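Local coordinates for protein ATP-dependent DNA helicase uvsW (Enterobacteria phage T4, PDB 1RIF) that couples ATP hydrolysis to 3'-5' translocation and unwinding of duplex DNA, driving branch migration of Holliday junctions during phage recombination-dependent repair, at residues G45-D48 with G49-L53; R58-P61 with F62-G66; R181-H185 with A186-K190. The protein carries 1 engineered substitution. All coordinates share one frame; numbering follows the deposited sequence.

Contact 1. Residues G45-D48 with G49-L53; sequences GNWD and GRIRL
The indole of Trp47 lies over the backbone just ahead of it, one face against Gly49. This is a CH-pi contact: Gly49 CA stands 3.5 Å from the centroid of the six-membered ring, 12° from the ring normal. Gly49 has a positive phi. With CG of Trp47 anti to the backbone N (chi1 -170°), the indole runs forward along the chain, and CZ2 at its edge comes within 4.4 Å of Ile51 CG1.

Hydrogen bonds fix the turn at two points. Trp47 NE1 donates to Arg50 O at 2.9 Å, the carbonyl being approached from above its plane. Asp48 OD1 accepts from Arg50 N at 3.1 Å, the N-H arriving over the carboxylate plane rather than within it.

The charged part is looser. Asp48 OD2 accepts a weak, long hydrogen bond from Arg52 NH2 that is part of a salt bridge (3.4 Å), the carboxylate and guanidinium planes only 21° apart. A water links the same two residues more closely, donating to Asp48 OD1 and accepting from Arg52 NE at 2.6 Å, in the guanidinium plane; it also reaches Arg50 O weakly. Arg52 NH1 of the same guanidinium makes its stronger salt bridge with Asp27, and Arg50 NE is hydrogen-bonded to Ser30 OG on strand 30-32.

The turn leads from helix 40-43 into strand 50-52, which pairs antiparallel with strand 30-32; Trp47 also meets Arg41 of that helix in a cation-pi contact.

Contact 2. Residues R58-P61 with F62-G66; sequences RLLP and FGLVG
At Pro61 the extended backbone of strand 59-61 turns into a 3-10 segment, and the turn is closed by Leu64 N donating to Pro61 O at 3.0 Å with an N-H...O angle of 163°. The same turn brings Leu64 back over the strand end, where apolar contacts meet it from two residues. Leu64 CD1 lies 3.6 Å from Pro61 CG, the two side chains running side by side and pointing the same way. Leu60 approaches differently: its CD2 touches Leu64 CB at 4.0 Å, with the side chains nearly perpendicular. Leu60 can reach forward to the turn because its CG is anti to the backbone N (chi1 178°). Phe62 departs from this cluster, packing on Phe7 and forming a cation-pi contact with Arg130. Leu64 also packs on Met270 and Val273 of helix 269-276, while Leu60 rests on Val13.

This is a strand-to-helix connection in the UvsW N-terminal region: 59-61 is an outermost strand of the mixed four-stranded sheet, antiparallel to 12-16, and its 3-10 exit leads on toward helix 68-74.

Contact 3. Residues R181-H185 with A186-K190; sequences RLFSH and AMIKK
Met187 reaches back along the chain past Ser184 to the ring of Phe183. Its CB lies 3.2 Å from Ser184 O. CG, set anti to its own carbonyl carbon (chi1 -57°), runs past the serine hydroxyl, with Ser184 OG close at its side. SD comes next, accepting a weak hydrogen bond from Ser184 N at 3.4 Å, with OG of the same serine at 3.3 Å. The bend at chi3 (74°) then turns CE toward Phe183, where it meets CD2 at 4.0 Å; the two side chains cross at about a right angle.

The loop from helix 167-180 to strand 188-190, an edge strand of the parallel seven-stranded sheet, ends in a short 3-10 turn at 185-187. That sheet belongs to the helicase ATP-binding domain, a P-loop NTPase fold, and the Phe183 side chain lies about 10 Å from that of Ser142 in the predicted ATP site, a site that is altered by engineering in this structure. Ile188 N donates to His185 O at 2.9 Å, and the same oxygen also accepts from Lys202 NZ.

Ile188 CD1 packs 3.7 Å from Phe183 CB, in the loop just before the turn. Beyond these residues, the Phe183 ring meets that of Phe177 with the planes about 30° apart, and His185 NE2 bonds to Asp175 OD1 on helix 167-180.

Overall arrangement
Contacts 1 and 2 belong to the UvsW N-terminal region and follow each other in the chain; Leu53 joins them, its CD1 lying 3.6 Å from Leu64 CD1. Contact 3 stands apart in the ATP-binding domain, its centre about 42 Å from contact 1's and 33 Å from contact 2's. The chain holds these two parts of a longer helicase. Contact 1 is at the surface and mixes an aromatic face with charges and a water. Contact 2 is buried, its side chains wholly apolar, with one backbone hydrogen bond across it. Contact 3, partly buried, adds sulfur to its apolar packing. Contact 1 leads into a strand, contact 2 leaves one, and contact 3 joins helix 167-180 to strand 188-190.

Contact 1. Residues G45-D48 with G49-L53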
loop_
_atom_site.group_PDB
_atom_site.type_symbol
_atom_site.label_atom_id
_atom_site.label_comp_id
_atom_site.label_asym_id
_atom_site.label_seq_id
_atom_site.Cartn_x
_atom_site.Cartn_y
_atom_site.Cartn_z
ATOM N N GLY A 45 -26.698 -9.458 -15.763
ATOM C CA GLY A 45 -26.316 -8.076 -15.983
ATOM C C GLY A 45 -25.411 -7.807 -17.168
ATOM O O GLY A 45 -25.368 -8.587 -18.116
ATOM N N ASN A 46 -24.670 -6.705 -17.095
ATOM C CA ASN A 46 -23.772 -6.279 -18.170
ATOM C C ASN A 46 -22.304 -6.631 -17.956
ATOM O O ASN A 46 -21.434 -6.105 -18.646
ATOM C CB ASN A 46 -23.863 -4.760 -18.343
ATOM C CG ASN A 46 -25.291 -4.246 -18.336
ATOM O OD1 ASN A 46 -26.137 -4.707 -19.104
ATOM N ND2 ASN A 46 -25.561 -3.274 -17.472
ATOM N N TRP A 47 -22.018 -7.514 -17.013
ATOM C CA TRP A 47 -20.634 -7.864 -16.723
ATOM C C TRP A 47 -20.125 -9.100 -17.460
ATOM O O TRP A 47 -20.819 -10.115 -17.543
ATOM C CB TRP A 47 -20.485 -8.053 -15.217
ATOM C CG TRP A 47 -19.083 -8.192 -14.740
ATOM C CD1 TRP A 47 -18.002 -7.450 -15.130
ATOM C CD2 TRP A 47 -18.622 -9.063 -13.705
ATOM N NE1 TRP A 47 -16.897 -7.801 -14.400
ATOM C CE2 TRP A 47 -17.245 -8.789 -13.514
ATOM C CE3 TRP A 47 -19.235 -10.048 -12.915
ATOM C CZ2 TRP A 47 -16.473 -9.466 -12.560
ATOM C CZ3 TRP A 47 -18.467 -10.723 -11.968
ATOM C CH2 TRP A 47 -17.103 -10.430 -11.798
ATOM N N ASP A 48 -18.903 -9.008 -17.988
ATOM C CA ASP A 48 -18.293 -10.128 -18.707
ATOM C C ASP A 48 -17.430 -11.014 -17.796
ATOM O O ASP A 48 -16.690 -11.871 -18.281
ATOM C CB ASP A 48 -17.452 -9.621 -19.896
ATOM C CG ASP A 48 -16.313 -8.697 -19.472
ATOM O OD1 ASP A 48 -16.140 -8.474 -18.255
ATOM O OD2 ASP A 48 -15.585 -8.189 -20.359
ATOM N N GLY A 49 -17.531 -10.804 -16.484
ATOM C CA GLY A 49 -16.770 -11.597 -15.530
ATOM C C GLY A 49 -15.309 -11.214 -15.326
ATOM O O GLY A 49 -14.598 -11.872 -14.566
ATOM N N ARG A 50 -14.856 -10.150 -15.986
ATOM C CA ARG A 50 -13.468 -9.719 -15.867
ATOM C C ARG A 50 -13.322 -8.432 -15.079
ATOM O O ARG A 50 -14.142 -7.522 -15.184
ATOM C CB ARG A 50 -12.839 -9.525 -17.256
ATOM C CG ARG A 50 -12.822 -10.790 -18.115
ATOM C CD ARG A 50 -11.987 -10.589 -19.355
ATOM N NE ARG A 50 -10.572 -10.398 -19.035
ATOM C CZ ARG A 50 -9.702 -11.386 -18.841
ATOM N NH1 ARG A 50 -10.090 -12.649 -18.935
ATOM N NH2 ARG A 50 -8.438 -11.107 -18.553
ATOM N N ILE A 51 -12.259 -8.371 -14.287
ATOM C CA ILE A 51 -11.965 -7.201 -13.485
ATOM C C ILE A 51 -11.011 -6.330 -14.283
ATOM O O ILE A 51 -9.960 -6.781 -14.719
ATOM C CB ILE A 51 -11.362 -7.622 -12.129
ATOM C CG1 ILE A 51 -12.479 -8.223 -11.266
ATOM C CG2 ILE A 51 -10.710 -6.426 -11.431
ATOM C CD1 ILE A 51 -11.993 -8.955 -10.055
ATOM N N ARG A 52 -11.416 -5.085 -14.495
ATOM C CA ARG A 52 -10.643 -4.110 -15.260
ATOM C C ARG A 52 -9.952 -3.105 -14.321
ATOM O O ARG A 52 -10.612 -2.283 -13.679
ATOM C CB ARG A 52 -11.582 -3.359 -16.230
ATOM C CG ARG A 52 -11.725 -3.925 -17.660
ATOM C CD ARG A 52 -12.026 -5.401 -17.692
ATOM N NE ARG A 52 -12.662 -5.871 -18.929
ATOM C CZ ARG A 52 -12.096 -5.947 -20.139
ATOM N NH1 ARG A 52 -10.842 -5.573 -20.355
ATOM N NH2 ARG A 52 -12.794 -6.451 -21.148
ATOM N N LEU A 53 -8.629 -3.173 -14.226
ATOM C CA LEU A 53 -7.902 -2.235 -13.372
ATOM C C LEU A 53 -7.761 -0.878 -14.083
ATOM O O LEU A 53 -7.514 0.139 -13.448
ATOM C CB LEU A 53 -6.526 -2.811 -12.987
ATOM C CG LEU A 53 -6.617 -4.061 -12.099
ATOM C CD1 LEU A 53 -5.251 -4.662 -11.834
ATOM C CD2 LEU A 53 -7.282 -3.670 -10.790
HETATM O O HOH W 1 -15.095 -5.938 -17.943
#

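Contact 2. Residues R58-P61 with F62-G66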
loop_
_atom_site.group_PDB
_atom_site.type_symbol
_atom_site.label_atom_id
_atom_site.label_comp_id
_atom_site.label_asym_id
_atom_site.label_seq_id
_atom_site.Cartn_x
_atom_site.Cartn_y
_atom_site.Cartn_z
ATOM N N ARG A 58 -9.635 6.188 -17.951
ATOM C CA ARG A 58 -8.231 6.050 -18.314
ATOM C C ARG A 58 -7.315 6.210 -17.090
ATOM O O ARG A 58 -6.197 6.714 -17.196
ATOM C CB ARG A 58 -7.866 7.061 -19.410
ATOM C CG ARG A 58 -8.605 6.840 -20.736
ATOM C CD ARG A 58 -8.248 7.921 -21.768
ATOM N NE ARG A 58 -7.441 7.448 -22.905
ATOM C CZ ARG A 58 -7.931 6.867 -24.003
ATOM N NH1 ARG A 58 -9.235 6.672 -24.127
ATOM N NH2 ARG A 58 -7.122 6.498 -24.985
ATOM N N LEU A 59 -7.805 5.774 -15.933
ATOM C CA LEU A 59 -7.043 5.835 -14.693
ATOM C C LEU A 59 -6.547 4.434 -14.376
ATOM O O LEU A 59 -7.299 3.466 -14.473
ATOM C CB LEU A 59 -7.910 6.336 -13.542
ATOM C CG LEU A 59 -8.401 7.779 -13.627
ATOM C CD1 LEU A 59 -9.268 8.094 -12.427
ATOM C CD2 LEU A 59 -7.218 8.728 -13.683
ATOM N N LEU A 60 -5.279 4.330 -13.999
ATOM C CA LEU A 60 -4.674 3.045 -13.673
ATOM C C LEU A 60 -4.059 3.090 -12.272
ATOM O O LEU A 60 -3.391 4.062 -11.912
ATOM C CB LEU A 60 -3.583 2.726 -14.688
ATOM C CG LEU A 60 -2.822 1.426 -14.459
ATOM C CD1 LEU A 60 -3.588 0.271 -15.076
ATOM C CD2 LEU A 60 -1.445 1.543 -15.071
ATOM N N PRO A 61 -4.288 2.052 -11.453
ATOM C CA PRO A 61 -3.669 2.146 -10.130
ATOM C C PRO A 61 -2.160 2.412 -10.242
ATOM O O PRO A 61 -1.453 1.772 -11.028
ATOM C CB PRO A 61 -4.027 0.806 -9.466
ATOM C CG PRO A 61 -4.562 -0.051 -10.571
ATOM C CD PRO A 61 -5.197 0.901 -11.533
ATOM N N PHE A 62 -1.698 3.389 -9.462
ATOM C CA PHE A 62 -0.303 3.831 -9.443
ATOM C C PHE A 62 0.713 2.694 -9.484
ATOM O O PHE A 62 1.597 2.673 -10.341
ATOM C CB PHE A 62 -0.068 4.682 -8.194
ATOM C CG PHE A 62 1.069 5.654 -8.312
ATOM C CD1 PHE A 62 0.832 7.021 -8.243
ATOM C CD2 PHE A 62 2.378 5.211 -8.447
ATOM C CE1 PHE A 62 1.886 7.935 -8.303
ATOM C CE2 PHE A 62 3.445 6.117 -8.508
ATOM C CZ PHE A 62 3.194 7.479 -8.434
ATOM N N GLY A 63 0.574 1.748 -8.558
ATOM C CA GLY A 63 1.487 0.623 -8.477
ATOM C C GLY A 63 1.770 -0.166 -9.740
ATOM O O GLY A 63 2.774 -0.869 -9.801
ATOM N N LEU A 64 0.908 -0.051 -10.750
ATOM C CA LEU A 64 1.076 -0.795 -12.003
ATOM C C LEU A 64 1.774 -0.049 -13.148
ATOM O O LEU A 64 1.921 -0.586 -14.249
ATOM C CB LEU A 64 -0.294 -1.296 -12.481
ATOM C CG LEU A 64 -0.925 -2.454 -11.704
ATOM C CD1 LEU A 64 -2.410 -2.530 -11.997
ATOM C CD2 LEU A 64 -0.223 -3.751 -12.077
ATOM N N VAL A 65 2.209 1.178 -12.895
ATOM C CA VAL A 65 2.878 1.959 -13.927
ATOM C C VAL A 65 4.020 1.175 -14.573
ATOM O O VAL A 65 4.163 1.162 -15.795
ATOM C CB VAL A 65 3.438 3.277 -13.344
ATOM C CG1 VAL A 65 4.124 4.083 -14.430
ATOM C CG2 VAL A 65 2.318 4.087 -12.738
ATOM N N GLY A 66 4.826 0.515 -13.748
ATOM C CA GLY A 66 5.951 -0.243 -14.258
ATOM C C GLY A 66 5.621 -1.316 -15.278
ATOM O O GLY A 66 6.447 -1.639 -16.136
#

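Contact 3. Residues R181-H185 with A186-K190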
loop_
_atom_site.group_PDB
_atom_site.type_symbol
_atom_site.label_atom_id
_atom_site.label_comp_id
_atom_site.label_asym_id
_atom_site.label_seq_id
_atom_site.Cartn_x
_atom_site.Cartn_y
_atom_site.Cartn_z
ATOM N N ARG A 181 9.276 2.057 21.794
ATOM C CA ARG A 181 9.412 3.420 22.284
ATOM C C ARG A 181 9.567 4.419 21.153
ATOM O O ARG A 181 10.105 5.509 21.345
ATOM C CB ARG A 181 10.572 3.541 23.266
ATOM C CG ARG A 181 10.405 2.658 24.483
ATOM C CD ARG A 181 11.389 3.020 25.569
ATOM N NE ARG A 181 11.524 1.936 26.533
ATOM C CZ ARG A 181 12.222 2.027 27.657
ATOM N NH1 ARG A 181 12.840 3.161 27.953
ATOM N NH2 ARG A 181 12.305 0.987 28.478
ATOM N N LEU A 182 9.090 4.037 19.971
ATOM C CA LEU A 182 9.132 4.924 18.813
ATOM C C LEU A 182 7.841 5.754 18.797
ATOM O O LEU A 182 7.765 6.795 18.143
ATOM C CB LEU A 182 9.263 4.107 17.519
ATOM C CG LEU A 182 10.571 3.325 17.358
ATOM C CD1 LEU A 182 10.482 2.395 16.160
ATOM C CD2 LEU A 182 11.731 4.297 17.207
ATOM N N PHE A 183 6.841 5.284 19.540
ATOM C CA PHE A 183 5.546 5.952 19.645
ATOM C C PHE A 183 4.988 5.815 21.055
ATOM O O PHE A 183 5.411 4.946 21.817
ATOM C CB PHE A 183 4.513 5.330 18.679
ATOM C CG PHE A 183 4.857 5.472 17.227
ATOM C CD1 PHE A 183 5.758 4.600 16.622
ATOM C CD2 PHE A 183 4.294 6.494 16.464
ATOM C CE1 PHE A 183 6.096 4.745 15.273
ATOM C CE2 PHE A 183 4.625 6.648 15.116
ATOM C CZ PHE A 183 5.531 5.767 14.523
ATOM N N SER A 184 4.027 6.674 21.387
ATOM C CA SER A 184 3.340 6.630 22.677
ATOM C C SER A 184 1.881 6.294 22.334
ATOM O O SER A 184 1.462 6.481 21.187
ATOM C CB SER A 184 3.411 7.985 23.378
ATOM O OG SER A 184 2.681 8.963 22.666
ATOM N N HIS A 185 1.106 5.796 23.299
ATOM C CA HIS A 185 -0.288 5.443 23.009
ATOM C C HIS A 185 -1.174 6.591 22.559
ATOM O O HIS A 185 -2.048 6.404 21.704
ATOM C CB HIS A 185 -0.931 4.731 24.198
ATOM C CG HIS A 185 -0.715 3.251 24.180
ATOM N ND1 HIS A 185 0.123 2.606 25.066
ATOM C CD2 HIS A 185 -1.173 2.298 23.333
ATOM C CE1 HIS A 185 0.173 1.321 24.764
ATOM N NE2 HIS A 185 -0.603 1.108 23.715
ATOM N N ALA A 186 -0.953 7.779 23.119
ATOM C CA ALA A 186 -1.748 8.939 22.742
ATOM C C ALA A 186 -1.588 9.230 21.247
ATOM O O ALA A 186 -2.407 9.927 20.647
ATOM C CB ALA A 186 -1.328 10.151 23.567
ATOM N N MET A 187 -0.533 8.680 20.653
ATOM C CA MET A 187 -0.235 8.863 19.231
ATOM C C MET A 187 -0.851 7.781 18.317
ATOM O O MET A 187 -0.784 7.875 17.089
ATOM C CB MET A 187 1.285 8.850 19.025
ATOM C CG MET A 187 2.068 9.880 19.826
ATOM S SD MET A 187 3.854 9.578 19.691
ATOM C CE MET A 187 4.191 10.136 18.014
ATOM N N ILE A 188 -1.448 6.753 18.911
ATOM C CA ILE A 188 -2.013 5.663 18.124
ATOM C C ILE A 188 -3.485 5.393 18.432
ATOM O O ILE A 188 -3.842 4.980 19.538
ATOM C CB ILE A 188 -1.197 4.381 18.356
ATOM C CG1 ILE A 188 0.278 4.652 18.034
ATOM C CG2 ILE A 188 -1.754 3.240 17.511
ATOM C CD1 ILE A 188 1.224 3.563 18.495
ATOM N N LYS A 189 -4.334 5.641 17.438
ATOM C CA LYS A 189 -5.771 5.424 17.574
ATOM C C LYS A 189 -6.164 4.078 16.981
ATOM O O LYS A 189 -5.893 3.808 15.814
ATOM C CB LYS A 189 -6.548 6.527 16.848
ATOM C CG LYS A 189 -8.054 6.342 16.892
ATOM C CD LYS A 189 -8.773 7.278 15.942
ATOM C CE LYS A 189 -10.282 7.064 16.036
ATOM N NZ LYS A 189 -11.032 7.624 14.863
ATOM N N LYS A 190 -6.789 3.225 17.779
ATOM C CA LYS A 190 -7.223 1.933 17.264
ATOM C C LYS A 190 -8.700 2.073 16.909
ATOM O O LYS A 190 -9.490 2.533 17.726
ATOM C CB LYS A 190 -7.024 0.838 18.317
ATOM C CG LYS A 190 -5.577 0.664 18.759
ATOM C CD LYS A 190 -5.391 -0.553 19.645
ATOM C CE LYS A 190 -6.166 -0.436 20.946
ATOM N NZ LYS A 190 -5.689 0.688 21.797
#